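Long-range contacts in xyloglucan-specific endo-beta-1,4-glucanase BoGH5A (Bacteroides ovatus, PDB 3ZMR), which cuts the beta-1,4-glucan backbone of xyloglucan internally, with retention of configuration, releasing xyloglucan oligosaccharides in a human gut bacterium: residues R416-E421 with S458-K464; V391-G397 with K431-W437. All blocks are in the same frame, centred on the assembly; numbering follows the deposited sequence.

Contact 1: R416-E421 with S458-K464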
loop_
_atom_site.group_PDB
_atom_site.type_symbol
_atom_site.label_atom_id
_atom_site.label_comp_id
_atom_site.label_asym_id
_atom_site.label_seq_id
_atom_site.Cartn_x
_atom_site.Cartn_y
_atom_site.Cartn_z
ATOM N N ARG A 416 17.099 -12.554 17.665
ATOM C CA ARG A 416 15.852 -12.552 16.867
ATOM C C ARG A 416 14.689 -12.145 17.748
ATOM O O ARG A 416 13.832 -11.314 17.375
ATOM C CB ARG A 416 15.500 -13.897 16.239
ATOM C CG ARG A 416 16.501 -14.395 15.233
ATOM C CD ARG A 416 16.020 -15.732 14.701
ATOM N NE ARG A 416 14.824 -15.598 13.856
ATOM C CZ ARG A 416 13.578 -15.888 14.234
ATOM N NH1 ARG A 416 13.295 -16.381 15.437
ATOM N NH2 ARG A 416 12.587 -15.655 13.360
ATOM N N ASN A 417 14.578 -12.765 18.909
ATOM C CA ASN A 417 13.441 -12.497 19.802
ATOM C C ASN A 417 13.475 -11.105 20.436
ATOM O O ASN A 417 12.437 -10.448 20.575
ATOM C CB ASN A 417 13.291 -13.629 20.810
ATOM C CG ASN A 417 12.856 -14.907 20.140
ATOM O OD1 ASN A 417 12.133 -14.875 19.116
ATOM N ND2 ASN A 417 13.311 -16.031 20.658
ATOM N N ASP A 418 14.665 -10.605 20.734
ATOM C CA ASP A 418 14.841 -9.228 21.230
ATOM C C ASP A 418 14.369 -8.248 20.137
ATOM O O ASP A 418 13.667 -7.269 20.404
ATOM C CB ASP A 418 16.315 -8.956 21.601
ATOM C CG ASP A 418 16.752 -9.673 22.863
ATOM O OD1 ASP A 418 15.891 -10.224 23.620
ATOM O OD2 ASP A 418 17.983 -9.665 23.089
ATOM N N TYR A 419 14.784 -8.519 18.907
ATOM C CA TYR A 419 14.464 -7.683 17.747
ATOM C C TYR A 419 12.937 -7.662 17.481
ATOM O O TYR A 419 12.325 -6.614 17.323
ATOM C CB TYR A 419 15.206 -8.194 16.486
ATOM C CG TYR A 419 14.826 -7.463 15.226
ATOM C CD1 TYR A 419 15.460 -6.294 14.869
ATOM C CD2 TYR A 419 13.823 -7.947 14.407
ATOM C CE1 TYR A 419 15.106 -5.592 13.745
ATOM C CE2 TYR A 419 13.486 -7.282 13.234
ATOM C CZ TYR A 419 14.128 -6.104 12.901
ATOM O OH TYR A 419 13.742 -5.392 11.763
ATOM N N ILE A 420 12.352 -8.834 17.438
ATOM C CA ILE A 420 10.924 -9.009 17.238
ATOM C C ILE A 420 10.127 -8.243 18.272
ATOM O O ILE A 420 9.199 -7.476 17.936
ATOM C CB ILE A 420 10.523 -10.514 17.231
ATOM C CG1 ILE A 420 11.031 -11.197 15.952
ATOM C CG2 ILE A 420 9.007 -10.676 17.335
ATOM C CD1 ILE A 420 10.977 -12.712 15.974
ATOM N N GLU A 421 10.449 -8.436 19.544
ATOM C CA GLU A 421 9.762 -7.733 20.618
ATOM C C GLU A 421 9.898 -6.230 20.442
ATOM O O GLU A 421 8.929 -5.493 20.634
ATOM C CB GLU A 421 10.337 -8.146 21.971
ATOM C CG GLU A 421 9.668 -7.469 23.156
ATOM C CD GLU A 421 10.415 -7.644 24.470
ATOM O OE1 GLU A 421 11.069 -8.702 24.676
ATOM O OE2 GLU A 421 10.308 -6.724 25.313
ATOM N N SER A 458 9.369 -17.223 19.835
ATOM C CA SER A 458 9.159 -16.059 18.966
ATOM C C SER A 458 7.700 -15.554 19.001
ATOM O O SER A 458 7.479 -14.337 18.984
ATOM C CB SER A 458 9.581 -16.369 17.551
ATOM O OG SER A 458 10.964 -16.650 17.474
ATOM N N ILE A 459 6.727 -16.462 19.096
ATOM C CA ILE A 459 5.334 -16.056 19.340
ATOM C C ILE A 459 5.282 -15.251 20.633
ATOM O O ILE A 459 4.650 -14.167 20.708
ATOM C CB ILE A 459 4.357 -17.236 19.385
ATOM C CG1 ILE A 459 4.306 -17.940 18.019
ATOM C CG2 ILE A 459 2.976 -16.754 19.820
ATOM C CD1 ILE A 459 3.597 -19.274 18.037
ATOM N N ALA A 460 5.923 -15.772 21.678
ATOM C CA ALA A 460 5.942 -15.087 22.984
ATOM C C ALA A 460 6.600 -13.704 22.900
ATOM O O ALA A 460 6.167 -12.760 23.588
ATOM C CB ALA A 460 6.613 -15.939 24.046
ATOM N N ALA A 461 7.631 -13.549 22.062
ATOM C CA ALA A 461 8.293 -12.252 21.874
ATOM C C ALA A 461 7.314 -11.215 21.284
ATOM O O ALA A 461 7.269 -10.051 21.685
ATOM C CB ALA A 461 9.500 -12.397 20.970
ATOM N N ILE A 462 6.530 -11.656 20.307
ATOM C CA ILE A 462 5.509 -10.803 19.708
ATOM C C ILE A 462 4.475 -10.419 20.778
ATOM O O ILE A 462 4.132 -9.228 20.913
ATOM C CB ILE A 462 4.813 -11.474 18.508
ATOM C CG1 ILE A 462 5.798 -11.680 17.366
ATOM C CG2 ILE A 462 3.604 -10.664 18.035
ATOM C CD1 ILE A 462 5.271 -12.563 16.252
ATOM N N MET A 463 3.996 -11.391 21.548
ATOM C CA MET A 463 2.949 -11.097 22.524
ATOM C C MET A 463 3.480 -10.181 23.639
ATOM O O MET A 463 2.762 -9.340 24.159
ATOM C CB MET A 463 2.377 -12.386 23.091
ATOM C CG MET A 463 1.664 -13.229 22.058
ATOM S SD MET A 463 0.330 -12.383 21.171
ATOM C CE MET A 463 0.465 -13.083 19.531
ATOM N N LYS A 464 4.754 -10.331 23.979
ATOM C CA LYS A 464 5.411 -9.473 24.983
ATOM C C LYS A 464 5.456 -8.046 24.439
ATOM O O LYS A 464 5.166 -7.070 25.154
ATOM C CB LYS A 464 6.817 -9.972 25.309
ATOM C CG LYS A 464 7.506 -9.162 26.412
ATOM C CD LYS A 464 8.722 -9.882 26.962
ATOM C CE LYS A 464 9.594 -8.945 27.801
ATOM N NZ LYS A 464 11.024 -9.394 27.854
HETATM O O HOH W 1 13.022 -18.665 19.159
HETATM O O HOH W 2 11.525 -6.127 27.563
#
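Two helices of the outer layer of the (beta/alpha)8 barrel meet here, 416-421 leaning on 458-464 through Ser458, Ala461, Ile462 and Lys464. Their axes approach to 8.1 Å and cross at -30°, close enough for the methyl of Ala461 to rest on the facing backbone, its CB 3.5 Å from Asn417 O. At one end of the interface Ser458 OG takes part in three hydrogen bonds. It donates to Asn417 OD1 at 2.7 Å, meeting a lone pair in the amide plane, and accepts from Arg416 NH1 at the guanidinium edge, 3.1 Å away. A water held by Asn417 ND2 adds a weak third bond to the same hydroxyl. The arginine chain bends at chi3 (70°), and NE and NH2 are bonded to the carbonyls of Thr399 and Pro398, which hold the guanidinium so that its edge, at NH1, is turned to the serine. With Asn417 replaced by an alanine, Ser458 OG would probably lose its acceptor and the bridging water its amide partner. Deeper in, Ile420 CG2 presses on Ile462 CG1 at 3.4 Å, tighter than usual for two carbons, and Ile420, Ile462 and Arg416 all lean on Tyr436 of the barrel wall. At the outer end Glu421 and Lys464, both extended chains, cross obliquely. A second water donates to Glu421 OE2 and weakly accepts from Lys464 NZ, while the direct salt bridge, a weak hydrogen bond from Lys464 NZ to Glu421 OE1, spans 3.3 Å.

Contact 2: V391-G397 with K431-W437; sequences VIIGEYG and KLVPLYW. With GLC (alpha-D-glucopyranose), chain L; BGC (beta-D-glucopyranose), chain C.
Parallel strands 391-396 and 433-436 are hydrogen-bonded neighbours in the barrel wall, and they bring Glu395 and Trp437 together at its catalytic end. Among the backbone bonds, Val433 N gives a nearly straight one to Val391 O (3.0 Å), Ile393 N bonds to Val433 O, and Leu435 N bonds to Ile393 O. Beyond Gly394 the pairing loosens to a weak Tyr396 N to Leu435 O bond, before Trp437 N closes on Tyr396 O at 2.8 Å. Apolar contacts follow the strands: Ile392 CG2 touches Leu435 CD1 at 3.7 Å, and Val391 CB meets Leu432 CD2. The tyrosines form a T-shaped pair, the edge of Tyr436 toward the face of Tyr396, centroids 5.7 Å apart and planes at 79°. With chi1 at 75°, Tyr396 brings CE1 against Pro434 CB, and a water joins its OH to Pro434 O. Gly397 has backbone angles that call for glycine, and a CB there would also clash with the Tyr436 ring. In the active site, Glu395, the inferred nucleophile, lies alongside Trp437, its CD 3.6 Å from CE3. Glu395 OE2 is 2.7 Å from O2 of the glucose in either anomer, and C3 of that sugar sits over one face of the indole. Arg172 and Tyr338 also hold the carboxylate. Strand 331-337 flanks 391-396 on the far side from 433-436, Gly125 bonds to Pro434 in closing the barrel, and helix 406-429 covers Ile393 and Tyr396 from outside.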
loop_
_atom_site.group_PDB
_atom_site.type_symbol
_atom_site.label_atom_id
_atom_site.label_comp_id
_atom_site.label_asym_id
_atom_site.label_seq_id
_atom_site.Cartn_x
_atom_site.Cartn_y
_atom_site.Cartn_z
ATOM N N VAL A 391 -1.636 2.828 9.540
ATOM C CA VAL A 391 -0.490 2.222 8.858
ATOM C C VAL A 391 -0.353 0.774 9.296
ATOM O O VAL A 391 -0.278 0.478 10.483
ATOM C CB VAL A 391 0.828 2.979 9.134
ATOM C CG1 VAL A 391 1.988 2.348 8.390
ATOM C CG2 VAL A 391 0.714 4.453 8.788
ATOM N N ILE A 392 -0.305 -0.106 8.294
ATOM C CA ILE A 392 0.030 -1.497 8.467
ATOM C C ILE A 392 1.492 -1.690 8.086
ATOM O O ILE A 392 1.930 -1.289 7.017
ATOM C CB ILE A 392 -0.868 -2.394 7.602
ATOM C CG1 ILE A 392 -2.302 -2.350 8.123
ATOM C CG2 ILE A 392 -0.400 -3.844 7.617
ATOM C CD1 ILE A 392 -3.344 -2.803 7.122
ATOM N N ILE A 393 2.263 -2.259 9.015
ATOM C CA ILE A 393 3.594 -2.774 8.693
ATOM C C ILE A 393 3.334 -4.197 8.214
ATOM O O ILE A 393 3.216 -5.158 8.987
ATOM C CB ILE A 393 4.582 -2.688 9.884
ATOM C CG1 ILE A 393 4.738 -1.221 10.344
ATOM C CG2 ILE A 393 5.937 -3.340 9.570
ATOM C CD1 ILE A 393 5.235 -0.259 9.281
ATOM N N GLY A 394 3.176 -4.305 6.896
ATOM C CA GLY A 394 2.631 -5.524 6.293
ATOM C C GLY A 394 3.531 -6.735 6.355
ATOM O O GLY A 394 3.042 -7.868 6.248
ATOM N N GLU A 395 4.834 -6.473 6.511
ATOM C CA GLU A 395 5.833 -7.497 6.729
ATOM C C GLU A 395 6.942 -6.942 7.612
ATOM O O GLU A 395 7.391 -5.824 7.404
ATOM C CB GLU A 395 6.478 -7.968 5.421
ATOM C CG GLU A 395 5.538 -8.484 4.360
ATOM C CD GLU A 395 6.240 -8.887 3.077
ATOM O OE1 GLU A 395 7.483 -9.076 3.087
ATOM O OE2 GLU A 395 5.532 -8.991 2.028
ATOM N N TYR A 396 7.375 -7.757 8.570
ATOM C CA TYR A 396 8.623 -7.549 9.310
ATOM C C TYR A 396 9.072 -8.941 9.758
ATOM O O TYR A 396 8.263 -9.868 9.847
ATOM C CB TYR A 396 8.471 -6.573 10.519
ATOM C CG TYR A 396 7.765 -7.223 11.650
ATOM C CD1 TYR A 396 6.373 -7.348 11.672
ATOM C CD2 TYR A 396 8.476 -7.787 12.727
ATOM C CE1 TYR A 396 5.722 -8.023 12.697
ATOM C CE2 TYR A 396 7.842 -8.496 13.718
ATOM C CZ TYR A 396 6.469 -8.607 13.724
ATOM O OH TYR A 396 5.809 -9.324 14.726
ATOM N N GLY A 397 10.336 -9.066 10.140
ATOM C CA GLY A 397 10.817 -10.256 10.834
ATOM C C GLY A 397 12.157 -10.752 10.322
ATOM O O GLY A 397 12.503 -10.576 9.157
ATOM N N LYS A 431 1.091 3.281 17.072
ATOM C CA LYS A 431 -0.250 2.933 16.569
ATOM C C LYS A 431 -0.219 2.253 15.193
ATOM O O LYS A 431 -1.177 2.346 14.439
ATOM C CB LYS A 431 -1.184 4.161 16.586
ATOM C CG LYS A 431 -1.302 4.817 17.976
ATOM C CD LYS A 431 -2.420 5.853 17.988
ATOM C CE LYS A 431 -2.644 6.489 19.354
ATOM N NZ LYS A 431 -1.379 7.056 19.881
ATOM N N LEU A 432 0.891 1.580 14.883
ATOM C CA LEU A 432 1.074 0.816 13.639
ATOM C C LEU A 432 0.684 -0.639 13.877
ATOM O O LEU A 432 0.859 -1.174 14.984
ATOM C CB LEU A 432 2.540 0.865 13.183
ATOM C CG LEU A 432 3.249 2.209 13.320
ATOM C CD1 LEU A 432 4.702 2.033 12.921
ATOM C CD2 LEU A 432 2.573 3.309 12.512
ATOM N N VAL A 433 0.152 -1.289 12.850
ATOM C CA VAL A 433 -0.254 -2.686 12.945
ATOM C C VAL A 433 0.828 -3.611 12.376
ATOM O O VAL A 433 1.073 -3.571 11.177
ATOM C CB VAL A 433 -1.559 -2.954 12.145
ATOM C CG1 VAL A 433 -1.977 -4.409 12.223
ATOM C CG2 VAL A 433 -2.683 -2.037 12.628
ATOM N N PRO A 434 1.466 -4.428 13.232
ATOM C CA PRO A 434 2.622 -5.210 12.760
ATOM C C PRO A 434 2.245 -6.628 12.332
ATOM O O PRO A 434 1.651 -7.355 13.129
ATOM C CB PRO A 434 3.515 -5.251 13.992
ATOM C CG PRO A 434 2.555 -5.312 15.118
ATOM C CD PRO A 434 1.386 -4.441 14.705
ATOM N N LEU A 435 2.587 -7.004 11.105
ATOM C CA LEU A 435 2.328 -8.355 10.563
ATOM C C LEU A 435 3.650 -9.088 10.254
ATOM O O LEU A 435 4.433 -8.674 9.420
ATOM C CB LEU A 435 1.456 -8.294 9.307
ATOM C CG LEU A 435 0.216 -7.409 9.348
ATOM C CD1 LEU A 435 -0.521 -7.527 8.024
ATOM C CD2 LEU A 435 -0.663 -7.799 10.498
ATOM N N TYR A 436 3.867 -10.159 11.016
ATOM C CA TYR A 436 5.099 -10.959 10.966
ATOM C C TYR A 436 5.198 -11.763 9.672
ATOM O O TYR A 436 4.230 -12.343 9.224
ATOM C CB TYR A 436 5.127 -11.916 12.165
ATOM C CG TYR A 436 6.380 -12.775 12.217
ATOM C CD1 TYR A 436 7.576 -12.286 12.713
ATOM C CD2 TYR A 436 6.359 -14.065 11.721
ATOM C CE1 TYR A 436 8.720 -13.088 12.727
ATOM C CE2 TYR A 436 7.494 -14.843 11.692
ATOM C CZ TYR A 436 8.666 -14.358 12.216
ATOM O OH TYR A 436 9.802 -15.100 12.189
ATOM N N TRP A 437 6.402 -11.812 9.108
ATOM C CA TRP A 437 6.677 -12.564 7.881
ATOM C C TRP A 437 6.965 -14.026 8.198
ATOM O O TRP A 437 8.067 -14.384 8.606
ATOM C CB TRP A 437 7.828 -11.948 7.069
ATOM C CG TRP A 437 8.004 -12.675 5.776
ATOM C CD1 TRP A 437 9.061 -13.478 5.431
ATOM C CD2 TRP A 437 7.093 -12.727 4.657
ATOM N NE1 TRP A 437 8.861 -13.992 4.186
ATOM C CE2 TRP A 437 7.667 -13.579 3.684
ATOM C CE3 TRP A 437 5.866 -12.163 4.397
ATOM C CZ2 TRP A 437 7.047 -13.865 2.442
ATOM C CZ3 TRP A 437 5.246 -12.441 3.170
ATOM C CH2 TRP A 437 5.837 -13.275 2.209
HETATM C C1 GLC L . 9.203 -8.528 0.965
HETATM C C2 GLC L . 8.416 -9.311 -0.080
HETATM C C3 GLC L . 8.400 -10.810 0.225
HETATM C C4 GLC L . 9.857 -11.252 0.397
HETATM C C5 GLC L . 10.599 -10.316 1.363
HETATM C C6 GLC L . 12.056 -10.700 1.608
HETATM O O2 GLC L . 7.127 -8.764 -0.172
HETATM O O3 GLC L . 7.676 -11.554 -0.781
HETATM O O4 GLC L . 9.804 -12.548 0.927
HETATM O O5 GLC L . 10.529 -8.983 0.909
HETATM O O6 GLC L . 12.069 -11.561 2.731
HETATM C C2 BGC C . 8.389 -9.145 -0.214
HETATM C C3 BGC C . 8.439 -10.623 0.208
HETATM C C4 BGC C . 9.857 -11.092 0.515
HETATM C C5 BGC C . 10.387 -10.080 1.541
HETATM C C6 BGC C . 11.778 -10.466 2.014
HETATM C C1 BGC C . 9.189 -8.153 0.643
HETATM O O2 BGC C . 7.028 -8.721 -0.251
HETATM O O3 BGC C . 7.879 -11.421 -0.857
HETATM O O4 BGC C . 9.840 -12.477 0.967
HETATM O O5 BGC C . 10.441 -8.752 0.983
HETATM O O6 BGC C . 12.561 -10.745 0.841
HETATM O O HOH W 3 -2.642 2.295 12.259
HETATM O O HOH W 4 3.021 -9.433 14.533
#

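In the fold
Beyond the N-terminal BACON domain, the chain lays down the first six barrel strands and reaches strand 391-396, then helix 406-429, strand 433-436 and helix 456-471. Contact 2 closes the first loop, 33 residues between 391-397 and 431-437, a beta-alpha-beta crossover whose helix carries 416-421. Contact 1 opens within that loop and closes beyond it, at 458-464, so the two cross rather than nest. Together they tie the last two strands of the barrel to the last two outer helices. The layers meet where Ile462 CG1 packs on Tyr396 OH at 3.5 Å and Ile420 CD1 on Tyr436 CE1, on the outer side of the barrel wall.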